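Local atomic coordinates of DyP-type peroxidase (Pleurotus ostreatus PC15, PDB entry 6FSK), a protein that uses a heme b cofactor to carry out peroxidase chemistry, probably oxidising dyes and divalent manganese. Residues 248-253 and 376-381. The protein carries 1 engineered substitution. Residues are numbered along the deposited sequence; the frame is centred on the assembly and turned at random.
Sequences MVPEFD and HGRGLL. With HEM (protoporphyrin IX containing Fe), chain C.
Val249 and Arg378 meet where helix 249-258 begins, directly after strand 238-247, and where the chain runs into the neighbouring antiparallel strand 379-386; no hydrogen bond passes directly between the two segments. Both strands belong to the antiparallel sheet of the dye-decolorizing peroxidase fold, in the C-terminal family region, and the contact joins the first turn of the helix to the entrance of the adjoining strand. Met248 is the N-cap residue, its carbonyl O accepting Phe252 N at 3.0 Å. The direct touch is small and apolar: the CG2 branch of Val249 rests against the CD methylene of Arg378 at 3.8 Å, the two side chains crossing at about a right angle. CG2 lies beside the valine's own backbone N because CG1 takes the anti position (chi1 -176°). The arginine chain bends about its CG-CD bond (chi3 65°), and NH1 ends 4.4 Å from Pro250 CD, which approaches the guanidinium obliquely. The remaining nitrogens of this buried group are held as well: NE donates to Pro362 O and NH2 forms a salt bridge with Glu368. Two residues on, Leu380 turns to the heme, with CD2 3.7 Å from C3B of the porphyrin. A single water, in the guanidinium plane at its edge, spans the segments by accepting from Val249 N and from Arg378 NH1, each at 2.9 Å from the water O.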
loop_
_atom_site.group_PDB
_atom_site.type_symbol
_atom_site.label_atom_id
_atom_site.label_comp_id
_atom_site.label_asym_id
_atom_site.label_seq_id
_atom_site.Cartn_x
_atom_site.Cartn_y
_atom_site.Cartn_z
ATOM N N MET A 248 9.960 -0.259 12.994
ATOM C CA MET A 248 10.840 -0.081 14.122
ATOM C C MET A 248 10.518 1.250 14.818
ATOM O O MET A 248 11.132 2.272 14.536
ATOM C CB MET A 248 12.297 -0.173 13.594
ATOM C CG MET A 248 12.571 -1.397 12.716
ATOM S SD MET A 248 12.211 -2.965 13.499
ATOM C CE MET A 248 13.604 -3.024 14.558
ATOM N N VAL A 249 9.497 1.222 15.676
ATOM C CA VAL A 249 8.884 2.405 16.230
ATOM C C VAL A 249 9.757 3.156 17.202
ATOM O O VAL A 249 9.949 4.354 17.042
ATOM C CB VAL A 249 7.432 2.175 16.677
ATOM C CG1 VAL A 249 6.785 3.445 17.150
ATOM C CG2 VAL A 249 6.676 1.611 15.501
ATOM N N PRO A 250 10.208 2.484 18.245
ATOM C CA PRO A 250 11.131 3.163 19.181
ATOM C C PRO A 250 12.364 3.747 18.486
ATOM O O PRO A 250 12.839 4.849 18.824
ATOM C CB PRO A 250 11.543 2.060 20.195
ATOM C CG PRO A 250 10.385 1.067 20.105
ATOM C CD PRO A 250 9.913 1.109 18.637
ATOM N N GLU A 251 12.871 3.040 17.493
ATOM C CA GLU A 251 14.024 3.449 16.710
ATOM C C GLU A 251 13.724 4.704 15.942
ATOM O O GLU A 251 14.516 5.654 15.911
ATOM C CB GLU A 251 14.513 2.313 15.785
ATOM C CG GLU A 251 15.093 1.119 16.493
ATOM C CD GLU A 251 14.102 0.066 16.969
ATOM O OE1 GLU A 251 12.871 0.277 16.971
ATOM O OE2 GLU A 251 14.623 -0.995 17.438
ATOM N N PHE A 252 12.591 4.771 15.316
ATOM C CA PHE A 252 12.169 5.982 14.610
ATOM C C PHE A 252 11.998 7.138 15.580
ATOM O O PHE A 252 12.493 8.300 15.305
ATOM C CB PHE A 252 10.910 5.673 13.800
ATOM C CG PHE A 252 10.327 6.836 13.040
ATOM C CD1 PHE A 252 10.909 7.233 11.858
ATOM C CD2 PHE A 252 9.232 7.516 13.559
ATOM C CE1 PHE A 252 10.341 8.321 11.161
ATOM C CE2 PHE A 252 8.677 8.531 12.859
ATOM C CZ PHE A 252 9.214 8.872 11.671
ATOM N N ASP A 253 11.355 6.896 16.694
ATOM C CA ASP A 253 11.157 7.941 17.705
ATOM C C ASP A 253 12.533 8.455 18.219
ATOM O O ASP A 253 12.706 9.660 18.341
ATOM C CB ASP A 253 10.349 7.459 18.872
ATOM C CG ASP A 253 8.866 7.229 18.567
ATOM O OD1 ASP A 253 8.314 7.678 17.593
ATOM O OD2 ASP A 253 8.297 6.514 19.437
ATOM N N HIS A 376 8.967 -6.268 20.104
ATOM C CA HIS A 376 7.818 -6.962 19.610
ATOM C C HIS A 376 7.601 -6.574 18.154
ATOM O O HIS A 376 7.832 -5.426 17.797
ATOM C CB HIS A 376 6.582 -6.594 20.406
ATOM C CG HIS A 376 6.683 -6.959 21.829
ATOM N ND1 HIS A 376 6.701 -8.276 22.259
ATOM C CD2 HIS A 376 6.845 -6.188 22.928
ATOM C CE1 HIS A 376 6.807 -8.288 23.569
ATOM N NE2 HIS A 376 6.900 -7.048 24.005
ATOM N N GLY A 377 7.106 -7.478 17.356
ATOM C CA GLY A 377 6.885 -7.244 15.934
ATOM C C GLY A 377 5.623 -6.394 15.831
ATOM O O GLY A 377 4.512 -6.702 16.436
ATOM N N ARG A 378 5.702 -5.374 14.985
ATOM C CA ARG A 378 4.530 -4.585 14.682
ATOM C C ARG A 378 4.779 -3.945 13.321
ATOM O O ARG A 378 5.936 -3.839 12.893
ATOM C CB ARG A 378 4.262 -3.514 15.710
ATOM C CG ARG A 378 5.425 -2.536 15.946
ATOM C CD ARG A 378 5.070 -1.490 16.985
ATOM N NE ARG A 378 4.848 -2.064 18.351
ATOM C CZ ARG A 378 5.779 -2.446 19.183
ATOM N NH1 ARG A 378 7.083 -2.284 18.931
ATOM N NH2 ARG A 378 5.388 -3.001 20.344
ATOM N N GLY A 379 3.729 -3.478 12.696
ATOM C CA GLY A 379 3.916 -2.862 11.365
ATOM C C GLY A 379 2.654 -2.722 10.558
ATOM O O GLY A 379 1.596 -2.427 11.086
ATOM N N LEU A 380 2.824 -2.861 9.274
ATOM C CA LEU A 380 1.764 -2.656 8.301
ATOM C C LEU A 380 1.682 -3.876 7.384
ATOM O O LEU A 380 2.681 -4.314 6.810
ATOM C CB LEU A 380 2.036 -1.388 7.482
ATOM C CG LEU A 380 0.973 -0.918 6.537
ATOM C CD1 LEU A 380 -0.240 -0.434 7.291
ATOM C CD2 LEU A 380 1.539 0.221 5.683
ATOM N N LEU A 381 0.481 -4.427 7.270
ATOM C CA LEU A 381 0.172 -5.348 6.141
ATOM C C LEU A 381 -0.184 -4.478 4.957
ATOM O O LEU A 381 -1.348 -4.038 4.830
ATOM C CB LEU A 381 -0.917 -6.261 6.546
ATOM C CG LEU A 381 -0.740 -7.096 7.818
ATOM C CD1 LEU A 381 -1.934 -8.029 8.045
ATOM C CD2 LEU A 381 0.597 -7.805 7.854
HETATM C CHA HEM C . 0.704 7.804 1.922
HETATM C CHB HEM C . 2.714 5.668 5.748
HETATM C CHC HEM C . 4.368 2.193 2.857
HETATM C CHD HEM C . 2.623 4.486 -1.039
HETATM C C1A HEM C . 1.083 7.552 3.242
HETATM C C2A HEM C . 0.748 8.347 4.382
HETATM C C3A HEM C . 1.263 7.732 5.456
HETATM C C4A HEM C . 1.987 6.598 4.967
HETATM C CMA HEM C . 1.226 8.217 6.865
HETATM C CAA HEM C . -0.023 9.657 4.337
HETATM C CBA HEM C . -1.533 9.596 4.529
HETATM C CGA HEM C . -2.248 8.967 3.363
HETATM O O1A HEM C . -2.407 9.599 2.316
HETATM O O2A HEM C . -2.693 7.801 3.510
HETATM C C1B HEM C . 3.369 4.509 5.323
HETATM C C2B HEM C . 4.001 3.570 6.132
HETATM C C3B HEM C . 4.456 2.548 5.361
HETATM C C4B HEM C . 4.088 2.932 3.990
HETATM C CMB HEM C . 4.196 3.677 7.624
HETATM C CAB HEM C . 5.207 1.305 5.647
HETATM C CBB HEM C . 5.230 0.737 6.833
HETATM C C1C HEM C . 4.153 2.490 1.546
HETATM C C2C HEM C . 4.555 1.799 0.396
HETATM C C3C HEM C . 4.101 2.438 -0.721
HETATM C C4C HEM C . 3.317 3.551 -0.244
HETATM C CMC HEM C . 5.347 0.519 0.428
HETATM C CAC HEM C . 4.301 2.202 -2.177
HETATM C CBC HEM C . 5.383 1.585 -2.694
HETATM C C1D HEM C . 1.897 5.555 -0.508
HETATM C C2D HEM C . 1.041 6.396 -1.401
HETATM C C3D HEM C . 0.465 7.310 -0.529
HETATM C C4D HEM C . 1.034 7.034 0.780
HETATM C CMD HEM C . 0.806 6.265 -2.852
HETATM C CAD HEM C . -0.461 8.471 -0.872
HETATM C CBD HEM C . 0.273 9.704 -1.298
HETATM C CGD HEM C . -0.675 10.785 -1.754
HETATM O O1D HEM C . -0.465 11.898 -1.211
HETATM O O2D HEM C . -1.605 10.522 -2.489
HETATM N NA HEM C . 1.951 6.512 3.580
HETATM N NB HEM C . 3.498 4.161 4.020
HETATM N NC HEM C . 3.486 3.663 1.114
HETATM N ND HEM C . 1.911 6.024 0.741
HETATM FE FE HEM C . 2.768 5.147 2.355
HETATM O O HOH W 1 8.608 -1.381 16.643
#